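Side-chain contacts in nitrate reductase (PDB 5YLY), which reduces nitrate to nitrite in the first step of nitrate assimilation, with an FAD-bearing cytochrome b5 reductase domain that probably takes electrons from NADH: residues P176-M181 and E213-S218; A204-R209 and Y227-P232. One frame throughout, in Å; residues are numbered along the deposited sequence.

Overall arrangement
Both contacts lie in the NAD-binding part of the chain, around the parallel sheet. The chain leaves strand 164-170, runs through 176-181 on helix 174-185, then strand 193-200, the loop 204-209, helix 209-218 and strand 223-229. Interaction 1 closes a loop from helix 174-185 to helix 209-218; interaction 2 closes one from the loop 204-209 to 227-232. The second loop opens before the first has closed, and the two therefore cross. They also touch: Tyr178 CD2 packs on Leu208 CD1, and Glu213 OE2 lies 2.8 Å from Tyr227 OH, a probable hydrogen bond. Together they tie two helices to each other and the second helix's approach loop to the sheet.

Interaction 1: P176-M181 and E213-S218; sequences PMYQVM and EALAKS
Two successive crossover helices of the NAD-binding domain, 174-185 and 209-218, meet where Leu215 reaches toward Tyr178 and Met181. The contact is apolar and small, burying 119 Å² in all, and it shows how one methyl group can join two helices whose backbones stay well apart: the nearest CA atoms, those of Met181 and Leu215, are separated by 8.6 Å. Leu215 CD1 does the touching. It continues the side chain away from its own helix, anti to CA (chi2 177°), and lies 3.9 Å from Tyr178 CE1, oblique to the ring. Met181 CE, also 3.9 Å from Leu215 CD1, comes in nearly at right angles to the tyrosine contact, so the methyl has neighbours on two adjoining flanks. The bend at the end of the Met181 chain (chi3 75°) turns CE from SD toward helix 209-218.

Helix 174-185 links strand 164-170 to strand 193-200, and helix 209-218 links the latter to strand 223-229, in consecutive beta-alpha-beta crossovers of the parallel sheet. Met181 rests on Met167 of strand 164-170 and on Val223 and Ile225 of strand 223-229. At the other end of the 176-181 segment Pro176 touches the bound FAD, and the Tyr178 side chain is about 8 Å from it. In the last turn of helix 209-218, Ala214 O, one residue before Leu215, accepts two bonds from Ser218: N and OG approach it from opposite faces of the carbonyl plane, the hydroxyl at 2.9 Å from Ala214 O and tilted 26° from that plane.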
loop_
_atom_site.group_PDB
_atom_site.type_symbol
_atom_site.label_atom_id
_atom_site.label_comp_id
_atom_site.label_asym_id
_atom_site.label_seq_id
_atom_site.Cartn_x
_atom_site.Cartn_y
_atom_site.Cartn_z
ATOM N N PRO A 176 -0.720 0.881 -0.252
ATOM C CA PRO A 176 -1.179 2.282 -0.145
ATOM C C PRO A 176 0.002 3.250 -0.244
ATOM O O PRO A 176 -0.138 4.297 -0.848
ATOM C CB PRO A 176 -1.854 2.319 1.234
ATOM C CG PRO A 176 -2.360 0.899 1.431
ATOM C CD PRO A 176 -1.170 0.101 0.918
ATOM N N MET A 177 1.187 2.891 0.324
ATOM C CA MET A 177 2.396 3.750 0.239
ATOM C C MET A 177 2.908 3.808 -1.193
ATOM O O MET A 177 3.170 4.894 -1.706
ATOM C CB MET A 177 3.545 3.240 1.161
ATOM C CG MET A 177 3.150 3.117 2.601
ATOM S SD MET A 177 2.331 4.615 3.195
ATOM C CE MET A 177 1.649 4.000 4.692
ATOM N N TYR A 178 3.036 2.644 -1.835
ATOM C CA TYR A 178 3.523 2.537 -3.219
ATOM C C TYR A 178 2.680 3.422 -4.197
ATOM O O TYR A 178 3.232 4.117 -5.049
ATOM C CB TYR A 178 3.487 1.057 -3.605
ATOM C CG TYR A 178 4.138 0.731 -4.925
ATOM C CD1 TYR A 178 5.486 1.003 -5.152
ATOM C CD2 TYR A 178 3.408 0.151 -5.955
ATOM C CE1 TYR A 178 6.098 0.686 -6.372
ATOM C CE2 TYR A 178 4.024 -0.219 -7.160
ATOM C CZ TYR A 178 5.364 0.063 -7.369
ATOM O OH TYR A 178 5.952 -0.300 -8.571
ATOM N N GLN A 179 1.370 3.450 -4.014
ATOM C CA GLN A 179 0.486 4.251 -4.865
ATOM C C GLN A 179 0.840 5.767 -4.717
ATOM O O GLN A 179 0.959 6.494 -5.720
ATOM C CB GLN A 179 -0.990 4.018 -4.463
ATOM C CG GLN A 179 -1.983 4.805 -5.328
ATOM C CD GLN A 179 -3.244 5.056 -4.569
ATOM O OE1 GLN A 179 -3.251 5.814 -3.610
ATOM N NE2 GLN A 179 -4.319 4.363 -4.916
ATOM N N VAL A 180 1.025 6.224 -3.455
ATOM C CA VAL A 180 1.373 7.630 -3.174
ATOM C C VAL A 180 2.779 7.937 -3.699
ATOM O O VAL A 180 2.985 8.985 -4.334
ATOM C CB VAL A 180 1.192 7.965 -1.654
ATOM C CG1 VAL A 180 1.611 9.418 -1.351
ATOM C CG2 VAL A 180 -0.262 7.761 -1.234
ATOM N N MET A 181 3.741 7.012 -3.481
ATOM C CA MET A 181 5.121 7.207 -3.966
ATOM C C MET A 181 5.121 7.388 -5.480
ATOM O O MET A 181 5.729 8.315 -5.982
ATOM C CB MET A 181 5.994 5.971 -3.619
ATOM C CG MET A 181 6.229 5.827 -2.137
ATOM S SD MET A 181 7.042 4.222 -1.816
ATOM C CE MET A 181 8.709 4.642 -2.398
ATOM N N GLU A 213 13.403 -0.584 -4.902
ATOM C CA GLU A 213 14.805 -0.256 -5.160
ATOM C C GLU A 213 14.978 0.582 -6.443
ATOM O O GLU A 213 15.769 1.518 -6.441
ATOM C CB GLU A 213 15.685 -1.507 -5.161
ATOM C CG GLU A 213 15.851 -2.053 -3.738
ATOM C CD GLU A 213 16.403 -1.043 -2.742
ATOM O OE1 GLU A 213 17.579 -0.649 -2.903
ATOM O OE2 GLU A 213 15.631 -0.552 -1.884
ATOM N N ALA A 214 14.212 0.261 -7.508
ATOM C CA ALA A 214 14.288 1.005 -8.778
ATOM C C ALA A 214 13.783 2.453 -8.607
ATOM O O ALA A 214 14.348 3.355 -9.223
ATOM C CB ALA A 214 13.517 0.290 -9.865
ATOM N N LEU A 215 12.772 2.675 -7.748
ATOM C CA LEU A 215 12.285 4.035 -7.454
ATOM C C LEU A 215 13.352 4.834 -6.725
ATOM O O LEU A 215 13.584 5.993 -7.062
ATOM C CB LEU A 215 11.009 4.009 -6.582
ATOM C CG LEU A 215 9.672 3.734 -7.259
ATOM C CD1 LEU A 215 8.547 3.679 -6.205
ATOM C CD2 LEU A 215 9.320 4.844 -8.300
ATOM N N ALA A 216 13.985 4.237 -5.711
ATOM C CA ALA A 216 15.036 4.903 -4.930
ATOM C C ALA A 216 16.241 5.220 -5.856
ATOM O O ALA A 216 16.802 6.326 -5.795
ATOM C CB ALA A 216 15.470 4.030 -3.761
ATOM N N LYS A 217 16.550 4.300 -6.785
ATOM C CA LYS A 217 17.642 4.487 -7.742
ATOM C C LYS A 217 17.329 5.605 -8.770
ATOM O O LYS A 217 18.234 6.359 -9.143
ATOM C CB LYS A 217 17.896 3.155 -8.473
ATOM C CG LYS A 217 19.185 3.123 -9.280
ATOM C CD LYS A 217 19.472 1.716 -9.810
ATOM C CE LYS A 217 20.632 1.662 -10.776
ATOM N NZ LYS A 217 21.920 1.744 -10.059
ATOM N N SER A 218 16.067 5.705 -9.230
ATOM C CA SER A 218 15.717 6.664 -10.258
ATOM C C SER A 218 15.254 8.049 -9.693
ATOM O O SER A 218 15.083 8.979 -10.460
ATOM C CB SER A 218 14.720 6.052 -11.246
ATOM O OG SER A 218 13.518 5.742 -10.564
#

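Interaction 2: A204-R209 and Y227-P232; sequences ADILLR and YTVDRP
The CA atoms of Ile206 and Tyr227 stand 8.7 Å apart where the loop 204-209 passes the end of strand 223-229, with no hydrogen bond between the two segments, so side chains alone span the gap. Ile206 uses both branches. Its CG2, placed anti to the backbone N, comes to 3.9 Å from Tyr227 CE1, while the longer branch carries its CD1 to 4.2 Å from Tyr227 CD1. The same Ile206 CD1 makes a looser contact with Val229 CG1 at 4.4 Å, and the isoleucine thereby bears on two residues of one strand. The Ile206 and Tyr227 side chains run at about a right angle to each other.

Arg209 illustrates a different use of the same ring. Its CG lies 4.0 Å from Tyr227 OH, and from there the chain runs extended to NE, carrying the guanidinium over the side of the ring from which Ile206 also approaches. Arg209 CZ stands 5.5 Å from the centre of the Tyr227 ring, close to its normal, a long distance allowing at most a weak cation-pi attraction. The guanidinium and ring planes are 55° apart. The stronger polar ties lie elsewhere, NH1 forming a salt bridge with Glu203 and Tyr227 OH a hydrogen bond with Glu213 of helix 209-218. Asp205 adds a salt bridge to Lys107, a probable FAD-binding residue. Tyr227 also packs on Tyr198 of strand 193-200 and edge-to-face with Tyr238, while strand 223-229 runs between strands 193-200 and 239-240, the outermost strand on that side of the parallel sheet.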
loop_
_atom_site.group_PDB
_atom_site.type_symbol
_atom_site.label_atom_id
_atom_site.label_comp_id
_atom_site.label_asym_id
_atom_site.label_seq_id
_atom_site.Cartn_x
_atom_site.Cartn_y
_atom_site.Cartn_z
ATOM N N ALA A 204 12.081 -12.462 2.837
ATOM C CA ALA A 204 11.256 -13.117 1.813
ATOM C C ALA A 204 9.843 -12.513 1.723
ATOM O O ALA A 204 9.220 -12.579 0.657
ATOM C CB ALA A 204 11.176 -14.615 2.086
ATOM N N ASP A 205 9.348 -11.920 2.831
ATOM C CA ASP A 205 8.030 -11.296 2.898
ATOM C C ASP A 205 7.964 -9.871 2.313
ATOM O O ASP A 205 6.866 -9.320 2.216
ATOM C CB ASP A 205 7.526 -11.254 4.345
ATOM C CG ASP A 205 7.168 -12.604 4.912
ATOM O OD1 ASP A 205 6.632 -13.442 4.153
ATOM O OD2 ASP A 205 7.412 -12.819 6.122
ATOM N N ILE A 206 9.114 -9.254 1.992
ATOM C CA ILE A 206 9.117 -7.883 1.463
ATOM C C ILE A 206 8.424 -7.895 0.105
ATOM O O ILE A 206 8.855 -8.628 -0.784
ATOM C CB ILE A 206 10.563 -7.303 1.353
ATOM C CG1 ILE A 206 11.288 -7.281 2.722
ATOM C CG2 ILE A 206 10.551 -5.903 0.739
ATOM C CD1 ILE A 206 12.820 -7.051 2.612
ATOM N N LEU A 207 7.356 -7.100 -0.048
ATOM C CA LEU A 207 6.665 -6.993 -1.323
ATOM C C LEU A 207 7.335 -5.926 -2.193
ATOM O O LEU A 207 7.799 -4.910 -1.680
ATOM C CB LEU A 207 5.183 -6.584 -1.121
ATOM C CG LEU A 207 4.250 -7.619 -0.490
ATOM C CD1 LEU A 207 2.884 -6.989 -0.168
ATOM C CD2 LEU A 207 4.048 -8.822 -1.407
ATOM N N LEU A 208 7.331 -6.145 -3.517
ATOM C CA LEU A 208 7.775 -5.183 -4.541
ATOM C C LEU A 208 9.172 -4.609 -4.274
ATOM O O LEU A 208 9.432 -3.435 -4.582
ATOM C CB LEU A 208 6.715 -4.045 -4.657
ATOM C CG LEU A 208 5.305 -4.483 -5.096
ATOM C CD1 LEU A 208 4.264 -3.439 -4.711
ATOM C CD2 LEU A 208 5.274 -4.780 -6.608
ATOM N N ARG A 209 10.068 -5.438 -3.730
ATOM C CA ARG A 209 11.431 -4.965 -3.432
ATOM C C ARG A 209 12.165 -4.458 -4.688
ATOM O O ARG A 209 12.711 -3.357 -4.613
ATOM C CB ARG A 209 12.262 -6.011 -2.695
ATOM C CG ARG A 209 13.542 -5.397 -2.119
ATOM C CD ARG A 209 14.231 -6.435 -1.279
ATOM N NE ARG A 209 15.501 -5.951 -0.754
ATOM C CZ ARG A 209 16.338 -6.727 -0.085
ATOM N NH1 ARG A 209 16.042 -8.002 0.129
ATOM N NH2 ARG A 209 17.479 -6.236 0.377
ATOM N N TYR A 227 14.524 -0.687 5.442
ATOM C CA TYR A 227 13.809 -1.919 5.763
ATOM C C TYR A 227 14.194 -2.433 7.135
ATOM O O TYR A 227 15.315 -2.203 7.600
ATOM C CB TYR A 227 14.171 -3.020 4.748
ATOM C CG TYR A 227 13.952 -2.650 3.302
ATOM C CD1 TYR A 227 12.722 -2.866 2.686
ATOM C CD2 TYR A 227 14.993 -2.145 2.524
ATOM C CE1 TYR A 227 12.523 -2.558 1.342
ATOM C CE2 TYR A 227 14.798 -1.813 1.180
ATOM C CZ TYR A 227 13.570 -2.037 0.594
ATOM O OH TYR A 227 13.374 -1.704 -0.719
ATOM N N THR A 228 13.279 -3.187 7.768
ATOM C CA THR A 228 13.553 -3.950 8.983
ATOM C C THR A 228 12.879 -5.296 8.845
ATOM O O THR A 228 11.826 -5.400 8.214
ATOM C CB THR A 228 13.236 -3.236 10.309
ATOM O OG1 THR A 228 13.838 -3.992 11.375
ATOM C CG2 THR A 228 11.731 -3.086 10.575
ATOM N N VAL A 229 13.524 -6.327 9.359
ATOM C CA VAL A 229 12.980 -7.684 9.397
ATOM C C VAL A 229 13.140 -8.204 10.830
ATOM O O VAL A 229 14.053 -7.757 11.525
ATOM C CB VAL A 229 13.552 -8.642 8.310
ATOM C CG1 VAL A 229 13.196 -8.174 6.895
ATOM C CG2 VAL A 229 15.055 -8.832 8.465
ATOM N N ASP A 230 12.218 -9.069 11.299
ATOM C CA ASP A 230 12.256 -9.616 12.660
ATOM C C ASP A 230 13.489 -10.487 12.799
ATOM O O ASP A 230 14.368 -10.205 13.623
ATOM C CB ASP A 230 10.991 -10.447 12.963
ATOM C CG ASP A 230 9.670 -9.692 12.987
ATOM O OD1 ASP A 230 9.687 -8.453 12.858
ATOM O OD2 ASP A 230 8.624 -10.340 13.187
ATOM N N ARG A 231 13.572 -11.512 11.939
ATOM C CA ARG A 231 14.679 -12.455 11.929
ATOM C C ARG A 231 15.491 -12.327 10.631
ATOM O O ARG A 231 15.097 -12.833 9.574
ATOM C CB ARG A 231 14.243 -13.906 12.247
ATOM C CG ARG A 231 12.765 -14.228 11.986
ATOM C CD ARG A 231 12.588 -15.188 10.832
ATOM N NE ARG A 231 13.041 -16.544 11.144
ATOM C CZ ARG A 231 12.931 -17.580 10.319
ATOM N NH1 ARG A 231 12.378 -17.429 9.119
ATOM N NH2 ARG A 231 13.365 -18.780 10.689
ATOM N N PRO A 232 16.623 -11.597 10.728
ATOM C CA PRO A 232 17.487 -11.391 9.554
ATOM C C PRO A 232 18.488 -12.514 9.249
ATOM O O PRO A 232 18.843 -13.302 10.136
ATOM C CB PRO A 232 18.230 -10.105 9.913
ATOM C CG PRO A 232 18.335 -10.140 11.403
ATOM C CD PRO A 232 17.156 -10.909 11.923
#